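Local coordinates for protein branched-chain alpha-ketoacid decarboxylase (PDB 2VBF) that binds thiamine diphosphate and magnesium and probably decarboxylates branched-chain and aromatic alpha-keto acids to aldehydes, at residues L173-L176 with L177-K181; V522-E525 with N526-V529; Q536-V539 with N540-Y543. One frame throughout, in Å; residues are numbered along the deposited sequence.

Interaction 1: residues L173-L176 with L177-K181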
# COMPACT_ATOMS: atom_id res chain seq x y z
N LEU A 173 -21.22 -1.07 -13.31
CA LEU A 173 -20.67 -2.11 -14.16
C LEU A 173 -20.91 -1.83 -15.64
O LEU A 173 -20.11 -2.23 -16.49
CB LEU A 173 -21.21 -3.49 -13.77
CG LEU A 173 -20.87 -3.96 -12.35
CD1 LEU A 173 -21.45 -5.33 -12.07
CD2 LEU A 173 -19.36 -3.98 -12.11
N SER A 174 -22.01 -1.15 -15.96
CA SER A 174 -22.24 -0.68 -17.32
C SER A 174 -21.16 0.33 -17.70
O SER A 174 -20.65 0.30 -18.83
CB SER A 174 -23.64 -0.08 -17.47
OG SER A 174 -24.62 -1.10 -17.41
N GLN A 175 -20.78 1.20 -16.76
CA GLN A 175 -19.66 2.13 -16.98
C GLN A 175 -18.34 1.38 -17.14
O GLN A 175 -17.51 1.76 -17.96
CB GLN A 175 -19.57 3.17 -15.86
CG GLN A 175 -18.77 4.42 -16.23
CD GLN A 175 -19.43 5.30 -17.29
OE1 GLN A 175 -20.55 5.03 -17.77
NE2 GLN A 175 -18.76 6.38 -17.64
N LEU A 176 -18.13 0.31 -16.37
CA LEU A 176 -16.95 -0.54 -16.59
C LEU A 176 -16.92 -1.06 -18.03
O LEU A 176 -15.89 -0.99 -18.70
CB LEU A 176 -16.91 -1.69 -15.58
CG LEU A 176 -15.71 -2.63 -15.74
CD1 LEU A 176 -15.06 -2.90 -14.40
CD2 LEU A 176 -16.09 -3.92 -16.45
N LEU A 177 -18.06 -1.54 -18.51
CA LEU A 177 -18.16 -2.02 -19.92
C LEU A 177 -17.91 -0.92 -20.95
O LEU A 177 -17.23 -1.15 -21.96
CB LEU A 177 -19.52 -2.69 -20.15
CG LEU A 177 -19.63 -4.06 -19.48
CD1 LEU A 177 -21.07 -4.56 -19.51
CD2 LEU A 177 -18.69 -5.06 -20.14
N LYS A 178 -18.42 0.28 -20.69
CA LYS A 178 -18.34 1.39 -21.65
C LYS A 178 -16.90 1.90 -21.82
O LYS A 178 -16.46 2.13 -22.95
CB LYS A 178 -19.24 2.54 -21.21
CG LYS A 178 -19.33 3.72 -22.19
CD LYS A 178 -19.37 5.06 -21.44
CE LYS A 178 -19.52 6.26 -22.38
NZ LYS A 178 -20.87 6.34 -23.00
N GLU A 179 -16.20 2.09 -20.70
CA GLU A 179 -14.90 2.76 -20.70
C GLU A 179 -13.72 1.82 -20.42
O GLU A 179 -12.58 2.19 -20.69
CB GLU A 179 -14.86 3.86 -19.63
CG GLU A 179 -15.82 5.02 -19.79
CD GLU A 179 -15.57 6.12 -18.77
OE1 GLU A 179 -14.43 6.67 -18.73
OE2 GLU A 179 -16.50 6.45 -18.00
N ARG A 180 -14.01 0.64 -19.87
CA ARG A 180 -13.02 -0.33 -19.40
C ARG A 180 -12.01 0.22 -18.38
O ARG A 180 -10.89 -0.29 -18.27
CB ARG A 180 -12.32 -1.02 -20.58
CG ARG A 180 -13.28 -1.67 -21.58
CD ARG A 180 -14.06 -2.85 -21.00
NE ARG A 180 -15.27 -3.06 -21.79
CZ ARG A 180 -15.42 -3.97 -22.75
NH1 ARG A 180 -14.44 -4.82 -23.05
NH2 ARG A 180 -16.57 -4.03 -23.42
N LYS A 181 -12.45 1.22 -17.62
CA LYS A 181 -11.70 1.80 -16.51
C LYS A 181 -12.27 1.25 -15.18
O LYS A 181 -13.39 0.73 -15.14
CB LYS A 181 -11.78 3.33 -16.52
CG LYS A 181 -11.04 4.03 -17.64
CD LYS A 181 -11.40 5.52 -17.65
CE LYS A 181 -10.36 6.35 -18.40
NZ LYS A 181 -10.50 6.18 -19.88
O HOH W 1 -15.12 2.33 -16.73

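Interaction 2: residues V522-E525 with N526-V529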
# COMPACT_ATOMS: atom_id res chain seq x y z
N VAL A 522 21.52 -18.63 -10.92
CA VAL A 522 22.14 -18.64 -12.26
C VAL A 522 23.13 -17.48 -12.39
O VAL A 522 22.77 -16.33 -12.13
CB VAL A 522 21.06 -18.55 -13.37
CG1 VAL A 522 21.70 -18.29 -14.74
CG2 VAL A 522 20.21 -19.81 -13.39
N ARG A 523 24.36 -17.79 -12.80
CA ARG A 523 25.41 -16.79 -12.97
C ARG A 523 25.96 -16.65 -14.39
O ARG A 523 26.47 -15.59 -14.76
CB ARG A 523 26.57 -17.07 -11.99
CG ARG A 523 26.18 -16.94 -10.52
CD ARG A 523 27.33 -17.33 -9.60
NE ARG A 523 26.98 -17.25 -8.18
CZ ARG A 523 27.04 -16.14 -7.44
NH1 ARG A 523 27.43 -14.98 -7.96
NH2 ARG A 523 26.68 -16.18 -6.16
N THR A 524 25.88 -17.72 -15.19
CA THR A 524 26.49 -17.75 -16.52
C THR A 524 25.44 -17.98 -17.60
O THR A 524 24.31 -18.38 -17.31
CB THR A 524 27.57 -18.87 -16.63
OG1 THR A 524 26.91 -20.14 -16.63
CG2 THR A 524 28.58 -18.80 -15.47
N GLU A 525 25.81 -17.73 -18.85
CA GLU A 525 24.91 -17.95 -19.97
C GLU A 525 24.51 -19.42 -20.10
O GLU A 525 23.37 -19.71 -20.39
CB GLU A 525 25.51 -17.48 -21.29
CG GLU A 525 25.92 -16.01 -21.34
CD GLU A 525 26.49 -15.61 -22.69
OE1 GLU A 525 26.70 -16.51 -23.54
OE2 GLU A 525 26.74 -14.41 -22.91
N ASN A 526 25.47 -20.33 -19.91
CA ASN A 526 25.18 -21.77 -19.99
C ASN A 526 24.15 -22.20 -18.96
O ASN A 526 23.24 -22.99 -19.26
CB ASN A 526 26.45 -22.60 -19.76
CG ASN A 526 27.34 -22.67 -20.98
OD1 ASN A 526 26.87 -22.65 -22.12
ND2 ASN A 526 28.64 -22.78 -20.75
N GLU A 527 24.33 -21.71 -17.74
CA GLU A 527 23.40 -21.99 -16.66
C GLU A 527 22.01 -21.45 -16.98
O GLU A 527 21.02 -22.12 -16.72
CB GLU A 527 23.91 -21.40 -15.35
CG GLU A 527 25.03 -22.20 -14.72
CD GLU A 527 25.82 -21.42 -13.70
OE1 GLU A 527 25.41 -20.29 -13.35
OE2 GLU A 527 26.87 -21.93 -13.23
N PHE A 528 21.95 -20.26 -17.56
CA PHE A 528 20.66 -19.65 -17.92
C PHE A 528 19.89 -20.50 -18.93
O PHE A 528 18.72 -20.81 -18.72
CB PHE A 528 20.82 -18.24 -18.46
CG PHE A 528 19.51 -17.61 -18.81
CD1 PHE A 528 18.69 -17.09 -17.81
CD2 PHE A 528 19.05 -17.60 -20.12
CE1 PHE A 528 17.45 -16.55 -18.12
CE2 PHE A 528 17.82 -17.05 -20.43
CZ PHE A 528 17.03 -16.52 -19.43
N VAL A 529 20.56 -20.89 -20.01
CA VAL A 529 19.96 -21.74 -21.03
C VAL A 529 19.50 -23.08 -20.45
O VAL A 529 18.39 -23.53 -20.75
CB VAL A 529 20.91 -21.94 -22.24
CG1 VAL A 529 20.38 -23.02 -23.17
CG2 VAL A 529 21.07 -20.63 -22.98

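Interaction 3: residues Q536-V539 with N540-Y543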
# COMPACT_ATOMS: atom_id res chain seq x y z
N GLN A 536 10.92 -24.52 -18.92
CA GLN A 536 9.95 -24.61 -20.02
C GLN A 536 9.40 -26.02 -20.24
O GLN A 536 8.22 -26.19 -20.53
CB GLN A 536 10.57 -24.11 -21.31
CG GLN A 536 10.82 -22.63 -21.32
CD GLN A 536 9.57 -21.84 -21.59
OE1 GLN A 536 8.47 -22.24 -21.22
NE2 GLN A 536 9.74 -20.69 -22.23
N ALA A 537 10.27 -27.01 -20.11
CA ALA A 537 9.87 -28.42 -20.27
C ALA A 537 8.92 -28.88 -19.17
O ALA A 537 7.96 -29.60 -19.43
CB ALA A 537 11.12 -29.31 -20.29
N ASP A 538 9.18 -28.43 -17.94
CA ASP A 538 8.45 -28.89 -16.76
C ASP A 538 7.29 -27.94 -16.49
O ASP A 538 7.40 -27.00 -15.71
CB ASP A 538 9.43 -28.95 -15.58
CG ASP A 538 8.78 -29.40 -14.28
OD1 ASP A 538 7.66 -29.95 -14.28
OD2 ASP A 538 9.43 -29.19 -13.24
N VAL A 539 6.16 -28.22 -17.13
CA VAL A 539 4.96 -27.36 -17.02
C VAL A 539 4.18 -27.52 -15.71
O VAL A 539 3.26 -26.74 -15.44
CB VAL A 539 4.00 -27.59 -18.22
CG1 VAL A 539 4.72 -27.35 -19.54
CG2 VAL A 539 3.39 -29.00 -18.16
N ASN A 540 4.53 -28.50 -14.89
CA ASN A 540 3.74 -28.80 -13.68
C ASN A 540 4.34 -28.27 -12.38
O ASN A 540 3.83 -28.59 -11.29
CB ASN A 540 3.51 -30.31 -13.58
CG ASN A 540 2.66 -30.84 -14.73
OD1 ASN A 540 1.57 -30.35 -15.00
ND2 ASN A 540 3.18 -31.85 -15.41
N ARG A 541 5.40 -27.48 -12.48
CA ARG A 541 5.96 -26.81 -11.31
C ARG A 541 6.30 -25.35 -11.61
O ARG A 541 6.51 -24.97 -12.76
CB ARG A 541 7.20 -27.56 -10.80
CG ARG A 541 6.86 -28.85 -10.01
CD ARG A 541 8.09 -29.50 -9.42
NE ARG A 541 9.01 -29.94 -10.45
CZ ARG A 541 10.19 -30.53 -10.22
NH1 ARG A 541 10.59 -30.76 -8.98
NH2 ARG A 541 10.96 -30.89 -11.24
N MET A 542 6.33 -24.56 -10.55
CA MET A 542 6.76 -23.18 -10.59
C MET A 542 8.29 -23.16 -10.53
O MET A 542 8.90 -23.98 -9.84
CB MET A 542 6.18 -22.41 -9.40
CG MET A 542 6.52 -20.94 -9.33
SD MET A 542 5.53 -20.11 -8.07
CE MET A 542 6.65 -18.79 -7.62
N TYR A 543 8.90 -22.23 -11.25
CA TYR A 543 10.34 -22.04 -11.21
C TYR A 543 10.66 -20.66 -10.63
O TYR A 543 10.01 -19.67 -10.97
CB TYR A 543 10.96 -22.26 -12.59
CG TYR A 543 11.13 -23.73 -12.85
CD1 TYR A 543 10.01 -24.54 -13.06
CD2 TYR A 543 12.38 -24.34 -12.83
CE1 TYR A 543 10.14 -25.91 -13.26
CE2 TYR A 543 12.52 -25.70 -13.03
CZ TYR A 543 11.39 -26.48 -13.25
OH TYR A 543 11.53 -27.84 -13.44
O HOH W 2 5.83 -31.39 -15.89
O HOH W 3 0.43 -27.60 -15.41

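Interaction 1: residues L173-L176 with L177-K181
The guanidinium of Arg180 turns its edge, not a face, to the end of the helix: Leu176 O lies beside that edge, near its plane, and the carbonyl group of Leu177 lies in the plane as well. NE donates to Leu177 O over 2.7 Å with an N-H...O angle of 154°, and NH2 adds a weak bond to the same oxygen. A bend at chi2 (-66°) folds the arginine back over the final turn, which also brings its CD to 3.5 Å from Leu176 O. The other flat pair, the Gln175 amide and the Glu179 carboxylate, has its planes almost perpendicular, but NE2 and OE2 are modelled too close together for this pairing to be trusted. Gln175 also runs alongside Lys178, its OE1 3.9 Å from the lysine CD.

Beneath the side chains the helix keeps its i to i+4 bonding. Leu177 N reaches Leu173 O at 3.0 Å, Lys178 N donates to Ser174 O and Glu179 N to Gln175 O. The last bond of the series, from Arg180 N to Leu176 O, measures 2.7 Å, and Arg180 itself adopts a positive phi (56°), so the helix stops there and the chain turns away. A water then spans the exit, donating to Gln175 O at 2.7 Å and to Lys181 O at 2.8 Å, which ties the last turn to the loop that leads toward strand 183-188.

Leu173 and Leu176 pack on Val117 of strand 116-122, whereas Leu177 meets Leu38 and Leu203 in loops. Asn113 holds Glu179 O and Lys181 NZ. Residues 177-181 close helix 165-179, the connecting helix of the beta-alpha-beta unit between strands 156-159 and 183-188 of the six-stranded parallel sheet.

Interaction 2: residues V522-E525 with N526-V529
Thr524 and Glu527 form a capping box at the start of helix 525-537. Thr524, the N-cap, accepts from Glu527 N through OG1 at 3.2 Å with chi1 near 70°, a torsion that sets the hydroxyl between the backbone N and the carbonyl carbon. In return Glu527 OE1 takes two backbone donors: Arg523 N at 2.8 Å, nearly along the C-O axis, and Thr524 N at 3.2 Å, from above the carboxylate plane. One carboxylate oxygen thus binds two N-H groups just ahead of the helix.

On the close-packed side, Val522 CG1 lies 3.4 Å from Phe528 N and 3.8 Å from Phe528 CB, near the plane of the ring at its edge. The other side is looser: Arg523 leads its guanidinium away, its NE 6.2 Å from Glu527 OE1, and Asn526 is solvent-exposed.

The carboxylate of Glu525 forms a salt bridge with Arg381 and accepts a hydrogen bond from Ser373 N. Phe528 packs against helix 379-389, Leu547 of strand 542-548 and the ring of Phe475, while Val522 ends edge strand 517-522 beside strand 542-548.

Interaction 3: residues Q536-V539 with N540-Y543
A type I beta turn from Asp538 to Arg541 carries the chain out of helix 525-537 and into strand 542-548, and its first residue is fastened to both its last residue and the strand that follows. Asp538, the first residue to leave helical geometry, has CG anti to the backbone N (chi1 179°), which sends the carboxylate across the turn. There OD2 gathers three donors. Arg541 grips it side-on with two nitrogens, NE at 2.9 Å and NH2 at 3.0 Å, in a salt bridge with carboxylate and guanidinium planes 53° apart. NE comes in on the syn lone pair, whereas NH2 approaches from above the carboxylate plane. Tyr543 OH donates to OD2 at 2.5 Å on the anti lone pair, and the tyrosine ring, with the carboxylate at its edge, stands nearly perpendicular to it (89°).

The other oxygen, Asp538 OD1, is served by water: one molecule donates to it at 2.8 Å and weakly accepts from Asn540 N and ND2. A second water donates to Val539 O and, at 3.0 Å, to Asn540 OD1, so the exposed corner of the turn is held by water at two points.

Arg541 NH1 is bound by Glu514 O, which fixes the far side of the guanidinium, and Tyr543 packs against Ile473 and Val518 of the two adjacent strands and against Arg445 of the strand beyond 473-478. With three donors on one oxygen, one of them a short hydroxyl bond, Asp538 is probably ionised and its carboxylate held in a single rotation; the positive charge of Arg541 would probably lower its pKa further.

Interactions 2 and 3 mark the two ends of one helix, 525-537: the capping box opens it and the turn of 538-541 releases it into strand 542-548. Their centres are 17 Å apart and their nearest atoms about 8 Å. Interaction 1 lies across the centre of the chain, 45 Å from interaction 2 and 36 Å from interaction 3 between centres, at the end of a crossover helix on another parallel sheet. Interaction 2 is still some way from the cofactor: the side chain of Phe528 is about 14 Å from thiamine diphosphate, and that of Arg523 about 11 Å from the side chain of Asn479, a magnesium ligand. The other two lie away from these sites.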